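PDB 2C2Q: G/U mismatch-specific DNA glycosylase from Deinococcus radiodurans, which belongs to the uracil-DNA glycosylase superfamily of alpha/beta proteins, with helices packed around a mostly parallel sheet. Local coordinates for residues Asn51-Thr56 with Leu80-Val85; Pro8-Ser13 with Glu111-Arg116. The protein carries 1 engineered substitution. All coordinates share one frame; numbering follows the deposited sequence.

Contact 1: Asn51-Thr56 with Leu80-Val85; sequences NKFWRT and LGLTDV
Leu82 spreads its two methyls between two aromatic side chains of the helix that starts at Phe53. CD2 of Leu82 lies 4.1 Å from CZ of Phe53, at the far end of the ring, and CD1 of Leu82 reaches to 4.4 Å from CH2 of Trp54. Phe53 bridges the gap because its CG stands anti to the backbone N (chi1 -178°), which carries the ring across, with CZ as the atom that meets Leu82. The two aromatics also meet each other: the edge of Phe53 lies against the indole, its CD2 3.6 Å above the plane of Trp54 and over the centre. Beyond this, Tyr46 stacks on Phe53, Leu30 of the neighbouring strand touches both Phe53 and Leu82, and the indole NE1 bonds to Tyr45 O. The start of the helix is fixed by Asn51, whose OD1 caps Phe53 N at 2.9 Å, in the carbonyl plane, and also bonds to Thr160 OG1. Lys52 O, just before the helix, accepts from both N and OG1 of Thr56 in its first turn. Between the segments there is only methyl-to-ring contact, which implies a fit that depends on shape and burial rather than on directed polar bonds.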
ATOM      1  N   ASN A  51      11.223   6.221  -8.057  1.00 18.30           N
ATOM      2  CA  ASN A  51      10.303   5.198  -7.615  1.00 16.62           C
ATOM      3  C   ASN A  51       9.175   5.135  -8.644  1.00 15.92           C
ATOM      4  O   ASN A  51       8.628   6.180  -8.997  1.00 17.34           O
ATOM      5  CB  ASN A  51       9.721   5.526  -6.199  1.00 14.78           C
ATOM      6  CG  ASN A  51       8.957   4.343  -5.647  1.00 15.46           C
ATOM      7  OD1 ASN A  51       7.947   3.937  -6.236  1.00 15.57           O
ATOM      8  ND2 ASN A  51       9.449   3.737  -4.556  1.00 15.35           N
ATOM      9  N   LYS A  52       8.818   3.929  -9.123  1.00 17.84           N
ATOM     10  CA  LYS A  52       7.863   3.769 -10.255  1.00 18.32           C
ATOM     11  C   LYS A  52       6.382   3.785  -9.814  1.00 17.24           C
ATOM     12  O   LYS A  52       5.492   3.621 -10.634  1.00 15.13           O
ATOM     13  CB  LYS A  52       8.077   2.410 -10.990  1.00 20.12           C
ATOM     14  CG  LYS A  52       9.483   2.172 -11.472  1.00 23.95           C
ATOM     15  CD  LYS A  52       9.533   0.879 -12.362  1.00 23.61           C
ATOM     16  CE  LYS A  52      10.358  -0.148 -11.636  1.00 30.32           C
ATOM     17  NZ  LYS A  52      11.770   0.256 -11.562  1.00 35.80           N
ATOM     18  N   PHE A  53       6.095   3.973  -8.496  1.00 13.37           N
ATOM     19  CA  PHE A  53       4.732   3.798  -8.031  1.00 12.89           C
ATOM     20  C   PHE A  53       3.696   4.678  -8.780  1.00 12.88           C
ATOM     21  O   PHE A  53       2.671   4.127  -9.246  1.00 14.80           O
ATOM     22  CB  PHE A  53       4.695   4.180  -6.542  1.00 13.06           C
ATOM     23  CG  PHE A  53       3.335   4.010  -5.906  1.00 12.89           C
ATOM     24  CD1 PHE A  53       2.900   2.786  -5.411  1.00 13.34           C
ATOM     25  CD2 PHE A  53       2.515   5.149  -5.702  1.00 14.16           C
ATOM     26  CE1 PHE A  53       1.639   2.679  -4.774  1.00 14.47           C
ATOM     27  CE2 PHE A  53       1.271   5.018  -5.084  1.00 13.51           C
ATOM     28  CZ  PHE A  53       0.837   3.815  -4.639  1.00 11.99           C
ATOM     29  N   TRP A  54       3.883   5.998  -8.817  1.00 15.16           N
ATOM     30  CA  TRP A  54       2.889   6.936  -9.413  1.00 15.78           C
ATOM     31  C   TRP A  54       2.672   6.675 -10.928  1.00 16.79           C
ATOM     32  O   TRP A  54       1.526   6.552 -11.367  1.00 18.25           O
ATOM     33  CB  TRP A  54       3.203   8.376  -9.123  1.00 15.68           C
ATOM     34  CG  TRP A  54       3.131   8.644  -7.646  1.00 13.10           C
ATOM     35  CD1 TRP A  54       4.171   8.914  -6.837  1.00 16.35           C
ATOM     36  CD2 TRP A  54       1.944   8.588  -6.794  1.00 17.97           C
ATOM     37  NE1 TRP A  54       3.736   9.081  -5.528  1.00 13.80           N
ATOM     38  CE2 TRP A  54       2.389   8.840  -5.457  1.00 14.62           C
ATOM     39  CE3 TRP A  54       0.576   8.318  -7.016  1.00 16.36           C
ATOM     40  CZ2 TRP A  54       1.506   8.934  -4.373  1.00 16.47           C
ATOM     41  CZ3 TRP A  54      -0.311   8.373  -5.920  1.00 17.74           C
ATOM     42  CH2 TRP A  54       0.170   8.677  -4.613  1.00 13.10           C
ATOM     43  N   ARG A  55       3.777   6.432 -11.617  1.00 17.92           N
ATOM     44  CA  ARG A  55       3.725   5.989 -13.058  1.00 20.58           C
ATOM     45  C   ARG A  55       2.906   4.705 -13.171  1.00 19.41           C
ATOM     46  O   ARG A  55       2.030   4.591 -14.045  1.00 19.76           O
ATOM     47  CB  ARG A  55       5.140   5.719 -13.529  1.00 20.14           C
ATOM     48  CG  ARG A  55       5.348   5.238 -14.977  1.00 27.35           C
ATOM     49  CD  ARG A  55       6.901   5.208 -15.259  1.00 28.30           C
ATOM     50  NE  ARG A  55       7.571   6.013 -14.205  1.00 38.77           N
ATOM     51  CZ  ARG A  55       8.767   5.757 -13.662  1.00 43.43           C
ATOM     52  NH1 ARG A  55       9.513   4.731 -14.098  1.00 41.83           N
ATOM     53  NH2 ARG A  55       9.240   6.551 -12.693  1.00 43.42           N
ATOM     54  N   THR A  56       3.200   3.715 -12.316  1.00 17.88           N
ATOM     55  CA  THR A  56       2.554   2.435 -12.381  1.00 18.46           C
ATOM     56  C   THR A  56       1.052   2.536 -12.152  1.00 18.22           C
ATOM     57  O   THR A  56       0.263   1.994 -12.912  1.00 19.10           O
ATOM     58  CB  THR A  56       3.245   1.394 -11.420  1.00 17.56           C
ATOM     59  OG1 THR A  56       4.643   1.255 -11.787  1.00 20.47           O
ATOM     60  CG2 THR A  56       2.591   0.004 -11.491  1.00 19.41           C
ATOM     61  N   LEU A  80      -9.048   4.552  -3.806  1.00 15.49           N
ATOM     62  CA  LEU A  80      -7.760   4.079  -3.298  1.00 14.55           C
ATOM     63  C   LEU A  80      -7.371   4.838  -2.014  1.00 14.11           C
ATOM     64  O   LEU A  80      -7.649   6.041  -1.897  1.00 14.68           O
ATOM     65  CB  LEU A  80      -6.653   4.290  -4.319  1.00 13.48           C
ATOM     66  CG  LEU A  80      -6.376   3.086  -5.263  1.00 13.62           C
ATOM     67  CD1 LEU A  80      -7.721   2.679  -5.992  1.00 16.40           C
ATOM     68  CD2 LEU A  80      -5.278   3.436  -6.217  1.00 15.12           C
ATOM     69  N   GLY A  81      -6.730   4.118  -1.112  1.00 12.52           N
ATOM     70  CA  GLY A  81      -6.109   4.691   0.108  1.00 12.95           C
ATOM     71  C   GLY A  81      -4.672   4.225   0.288  1.00 13.98           C
ATOM     72  O   GLY A  81      -4.135   3.426  -0.524  1.00 12.97           O
ATOM     73  N   LEU A  82      -4.061   4.655   1.390  1.00 11.84           N
ATOM     74  CA  LEU A  82      -2.640   4.472   1.591  1.00 10.38           C
ATOM     75  C   LEU A  82      -2.339   4.365   3.073  1.00 11.80           C
ATOM     76  O   LEU A  82      -2.930   5.117   3.912  1.00 11.72           O
ATOM     77  CB  LEU A  82      -1.807   5.666   1.078  1.00 10.22           C
ATOM     78  CG  LEU A  82      -1.810   5.911  -0.445  1.00 11.25           C
ATOM     79  CD1 LEU A  82      -1.179   7.235  -0.703  1.00 12.91           C
ATOM     80  CD2 LEU A  82      -0.987   4.697  -1.073  1.00 11.28           C
ATOM     81  N   THR A  83      -1.432   3.479   3.382  1.00 12.10           N
ATOM     82  CA  THR A  83      -0.736   3.486   4.697  1.00 13.48           C
ATOM     83  C   THR A  83       0.597   2.704   4.565  1.00 12.16           C
ATOM     84  O   THR A  83       0.940   2.288   3.469  1.00 11.55           O
ATOM     85  CB  THR A  83      -1.647   2.919   5.826  1.00 12.79           C
ATOM     86  OG1 THR A  83      -0.976   3.014   7.100  1.00 13.79           O
ATOM     87  CG2 THR A  83      -1.970   1.411   5.612  1.00 13.54           C
ATOM     88  N   ASP A  84       1.288   2.461   5.672  1.00 11.95           N
ATOM     89  CA  ASP A  84       2.532   1.700   5.686  1.00 12.16           C
ATOM     90  C   ASP A  84       2.598   0.860   6.947  1.00 13.86           C
ATOM     91  O   ASP A  84       1.985   1.210   7.951  1.00 14.72           O
ATOM     92  CB  ASP A  84       3.729   2.644   5.711  1.00 13.36           C
ATOM     93  CG  ASP A  84       3.970   3.355   4.370  1.00 15.06           C
ATOM     94  OD1 ASP A  84       3.827   2.726   3.275  1.00 14.05           O
ATOM     95  OD2 ASP A  84       4.389   4.540   4.325  1.00 14.12           O
ATOM     96  N   VAL A  85       3.419  -0.170   6.924  1.00 12.31           N
ATOM     97  CA  VAL A  85       3.572  -1.000   8.133  1.00 13.38           C
ATOM     98  C   VAL A  85       4.277  -0.214   9.231  1.00 13.15           C
ATOM     99  O   VAL A  85       3.971  -0.363  10.426  1.00 15.27           O
ATOM    100  CB  VAL A  85       4.316  -2.312   7.790  1.00 12.80           C
ATOM    101  CG1 VAL A  85       4.400  -3.247   9.018  1.00 15.58           C
ATOM    102  CG2 VAL A  85       3.633  -3.041   6.584  1.00 16.45           C
TER

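Contact 2: Pro8-Ser13 with Glu111-Arg116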
ATOM      1  N   PRO A   8      -6.506   4.409  15.525  1.00 26.50           N
ATOM      2  CA  PRO A   8      -5.727   5.658  15.453  1.00 25.36           C
ATOM      3  C   PRO A   8      -6.431   6.667  14.511  1.00 23.46           C
ATOM      4  O   PRO A   8      -7.200   6.246  13.633  1.00 23.39           O
ATOM      5  CB  PRO A   8      -4.387   5.214  14.871  1.00 24.67           C
ATOM      6  CG  PRO A   8      -4.326   3.721  15.042  1.00 25.49           C
ATOM      7  CD  PRO A   8      -5.739   3.249  15.026  1.00 27.73           C
ATOM      8  N   ASP A   9      -6.236   7.971  14.717  1.00 21.47           N
ATOM      9  CA  ASP A   9      -6.634   8.959  13.709  1.00 19.86           C
ATOM     10  C   ASP A   9      -5.625   8.919  12.540  1.00 17.19           C
ATOM     11  O   ASP A   9      -4.679   8.200  12.594  1.00 15.88           O
ATOM     12  CB  ASP A   9      -6.750  10.360  14.295  1.00 21.25           C
ATOM     13  CG  ASP A   9      -5.433  10.884  14.910  1.00 23.01           C
ATOM     14  OD1 ASP A   9      -4.360  10.413  14.610  1.00 26.79           O
ATOM     15  OD2 ASP A   9      -5.353  11.773  15.758  1.00 27.70           O
ATOM     16  N   LEU A  10      -5.856   9.712  11.511  1.00 17.08           N
ATOM     17  CA  LEU A  10      -5.039   9.601  10.301  1.00 16.52           C
ATOM     18  C   LEU A  10      -3.578  10.047  10.507  1.00 18.44           C
ATOM     19  O   LEU A  10      -2.684   9.667   9.714  1.00 15.88           O
ATOM     20  CB  LEU A  10      -5.688  10.435   9.206  1.00 14.72           C
ATOM     21  CG  LEU A  10      -6.991   9.899   8.665  1.00 15.07           C
ATOM     22  CD1 LEU A  10      -7.599  10.886   7.633  1.00 15.99           C
ATOM     23  CD2 LEU A  10      -6.762   8.503   8.011  1.00 14.82           C
ATOM     24  N   THR A  11      -3.337  10.869  11.538  1.00 18.81           N
ATOM     25  CA  THR A  11      -1.955  11.346  11.812  1.00 19.55           C
ATOM     26  C   THR A  11      -1.318  10.642  13.003  1.00 19.98           C
ATOM     27  O   THR A  11      -0.210  10.975  13.407  1.00 19.90           O
ATOM     28  CB  THR A  11      -1.922  12.885  12.064  1.00 21.51           C
ATOM     29  OG1 THR A  11      -2.598  13.174  13.316  1.00 18.41           O
ATOM     30  CG2 THR A  11      -2.698  13.715  11.000  1.00 20.94           C
ATOM     31  N   GLY A  12      -2.028   9.685  13.599  1.00 20.48           N
ATOM     32  CA  GLY A  12      -1.502   8.915  14.717  1.00 21.70           C
ATOM     33  C   GLY A  12      -1.296   9.857  15.906  1.00 22.10           C
ATOM     34  O   GLY A  12      -0.331   9.681  16.662  1.00 24.63           O
ATOM     35  N   SER A  13      -2.197  10.825  16.039  1.00 23.96           N
ATOM     36  CA  SER A  13      -2.170  11.876  17.084  1.00 25.67           C
ATOM     37  C   SER A  13      -0.871  12.683  16.935  1.00 26.51           C
ATOM     38  O   SER A  13      -0.144  12.889  17.918  1.00 27.80           O
ATOM     39  CB  SER A  13      -2.247  11.250  18.471  1.00 25.48           C
ATOM     40  OG  SER A  13      -3.380  10.412  18.571  1.00 28.01           O
ATOM     41  N   GLU A 111      -9.519  -3.637   9.846  1.00 21.95           N
ATOM     42  CA  GLU A 111     -10.741  -4.152  10.503  1.00 24.13           C
ATOM     43  C   GLU A 111     -11.765  -3.034  10.588  1.00 24.14           C
ATOM     44  O   GLU A 111     -12.957  -3.260  10.431  1.00 24.62           O
ATOM     45  CB  GLU A 111     -10.421  -4.650  11.913  1.00 24.21           C
ATOM     46  CG  GLU A 111     -11.682  -4.993  12.743  1.00 29.28           C
ATOM     47  CD  GLU A 111     -12.660  -5.937  12.033  1.00 34.89           C
ATOM     48  OE1 GLU A 111     -12.212  -6.885  11.334  1.00 33.99           O
ATOM     49  OE2 GLU A 111     -13.901  -5.746  12.172  1.00 36.16           O
ATOM     50  N   HIS A 112     -11.277  -1.842  10.911  1.00 24.44           N
ATOM     51  CA  HIS A 112     -12.122  -0.670  11.012  1.00 23.16           C
ATOM     52  C   HIS A 112     -12.656  -0.197   9.665  1.00 22.83           C
ATOM     53  O   HIS A 112     -13.880  -0.073   9.467  1.00 23.66           O
ATOM     54  CB  HIS A 112     -11.406   0.457  11.790  1.00 23.47           C
ATOM     55  CG  HIS A 112     -12.218   1.707  11.859  1.00 25.70           C
ATOM     56  ND1 HIS A 112     -13.265   1.866  12.755  1.00 28.06           N
ATOM     57  CD2 HIS A 112     -12.222   2.810  11.081  1.00 26.87           C
ATOM     58  CE1 HIS A 112     -13.840   3.038  12.546  1.00 28.05           C
ATOM     59  NE2 HIS A 112     -13.216   3.634  11.547  1.00 27.35           N
ATOM     60  N   TYR A 113     -11.772   0.045   8.689  1.00 19.52           N
ATOM     61  CA  TYR A 113     -12.166   0.637   7.408  1.00 18.72           C
ATOM     62  C   TYR A 113     -12.664  -0.372   6.356  1.00 18.01           C
ATOM     63  O   TYR A 113     -13.318   0.028   5.392  1.00 18.30           O
ATOM     64  CB  TYR A 113     -10.954   1.377   6.848  1.00 18.73           C
ATOM     65  CG  TYR A 113     -10.582   2.573   7.668  1.00 17.18           C
ATOM     66  CD1 TYR A 113     -11.424   3.706   7.667  1.00 17.58           C
ATOM     67  CD2 TYR A 113      -9.389   2.610   8.419  1.00 15.51           C
ATOM     68  CE1 TYR A 113     -11.085   4.832   8.430  1.00 22.26           C
ATOM     69  CE2 TYR A 113      -9.059   3.733   9.171  1.00 16.99           C
ATOM     70  CZ  TYR A 113      -9.894   4.822   9.155  1.00 19.07           C
ATOM     71  OH  TYR A 113      -9.604   5.971   9.882  1.00 21.90           O
ATOM     72  N   ARG A 114     -12.312  -1.656   6.531  1.00 18.69           N
ATOM     73  CA  ARG A 114     -12.844  -2.687   5.618  1.00 19.84           C
ATOM     74  C   ARG A 114     -12.679  -2.376   4.109  1.00 19.55           C
ATOM     75  O   ARG A 114     -13.621  -2.494   3.322  1.00 17.98           O
ATOM     76  CB  ARG A 114     -14.339  -2.942   5.937  1.00 21.23           C
ATOM     77  CG  ARG A 114     -14.595  -3.441   7.339  1.00 25.07           C
ATOM     78  CD  ARG A 114     -13.906  -4.747   7.673  1.00 30.00           C
ATOM     79  NE  ARG A 114     -14.259  -5.242   9.003  1.00 33.12           N
ATOM     80  CZ  ARG A 114     -15.403  -5.895   9.294  1.00 37.56           C
ATOM     81  NH1 ARG A 114     -16.302  -6.147   8.355  1.00 39.16           N
ATOM     82  NH2 ARG A 114     -15.653  -6.294  10.540  1.00 39.58           N
ATOM     83  N   PRO A 115     -11.471  -2.022   3.646  1.00 18.57           N
ATOM     84  CA  PRO A 115     -11.283  -1.824   2.191  1.00 17.85           C
ATOM     85  C   PRO A 115     -11.509  -3.159   1.435  1.00 17.02           C
ATOM     86  O   PRO A 115     -11.342  -4.226   2.060  1.00 17.51           O
ATOM     87  CB  PRO A 115      -9.811  -1.401   2.089  1.00 18.09           C
ATOM     88  CG  PRO A 115      -9.168  -2.063   3.293  1.00 18.46           C
ATOM     89  CD  PRO A 115     -10.217  -1.937   4.410  1.00 19.49           C
ATOM     90  N   ARG A 116     -11.857  -3.106   0.151  1.00 17.32           N
ATOM     91  CA  ARG A 116     -12.102  -4.372  -0.602  1.00 17.40           C
ATOM     92  C   ARG A 116     -10.791  -5.148  -0.813  1.00 17.33           C
ATOM     93  O   ARG A 116     -10.801  -6.393  -0.831  1.00 18.22           O
ATOM     94  CB  ARG A 116     -12.798  -4.106  -1.935  1.00 17.05           C
ATOM     95  CG  ARG A 116     -14.286  -3.567  -1.814  1.00 17.78           C
ATOM     96  CD  ARG A 116     -15.195  -4.351  -0.847  1.00 19.06           C
ATOM     97  NE  ARG A 116     -15.094  -5.785  -1.023  1.00 19.31           N
ATOM     98  CZ  ARG A 116     -15.715  -6.477  -1.987  1.00 21.29           C
ATOM     99  NH1 ARG A 116     -16.523  -5.848  -2.866  1.00 20.29           N
ATOM    100  NH2 ARG A 116     -15.490  -7.796  -2.081  1.00 20.33           N
TER
HETATM  101  O   HOH W   1      -7.396   5.765  11.178  1.00 26.64           O
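Tyr113 meets the N-terminal loop at Pro8 and Leu10 with the tip of its side chain, and a water completes the junction. Its CB already points toward the loop, and chi1 of -67° sets CG anti to the carbonyl carbon, sending the ring out from the last turn of helix 103-113. Along the ring, CD2 lies at the edge of the His112 imidazole and in its plane, while His112 CD2 sits 3.4 Å above the face of the tyrosine ring, over its centre; the two consecutive aromatics are therefore turned steeply against each other. Leu22 also touches the Tyr113 side chain. At the end, Tyr113 OH lies 4.2 Å from Leu10 CD2, a light brush against a methyl. The polar link is indirect: a water in the plane of the phenol, at its edge, stands 2.6 Å from Tyr113 OH and donates to Pro8 O at 2.5 Å. On the loop side, a type I turn from Asp9 to Gly12 shapes the backbone, and Asp9 OD1 uses its syn lone pair to accept from Ser13 N at 2.6 Å, with an N-H...O angle of 160°. The loop lies before strand 28-32 and is tied to the chain by a backbone hydrogen bond between Leu10 and Asp20, while Pro8 rests on Arg108 and Lys109 of helix 103-113. The helix ends at Tyr113; Arg114, with positive phi, is the first residue to leave it, and Pro115 and Arg116, the latter backbone-bonded to Leu26 and Glu153, lead into strand 117-120.

Overall arrangement
Contact 1 belongs to the core and contact 2 to the surface, their centres about 17 Å apart and their nearest atoms about 7 Å apart without touching. They share no helix or strand, yet strand 80-84 of contact 1 is followed in the chain by helix 103-113 of contact 2, and Thr83 and Val85 touch that helix. Each contact centres on a side chain of its second segment, Leu82 or Tyr113, but the chemistry differs with depth: buried methyls and rings join a helix to the sheet in 51-56 with 80-85, whereas in 8-13 with 111-116 a hydroxyl at the end of a helix reaches a loop carbonyl through a water.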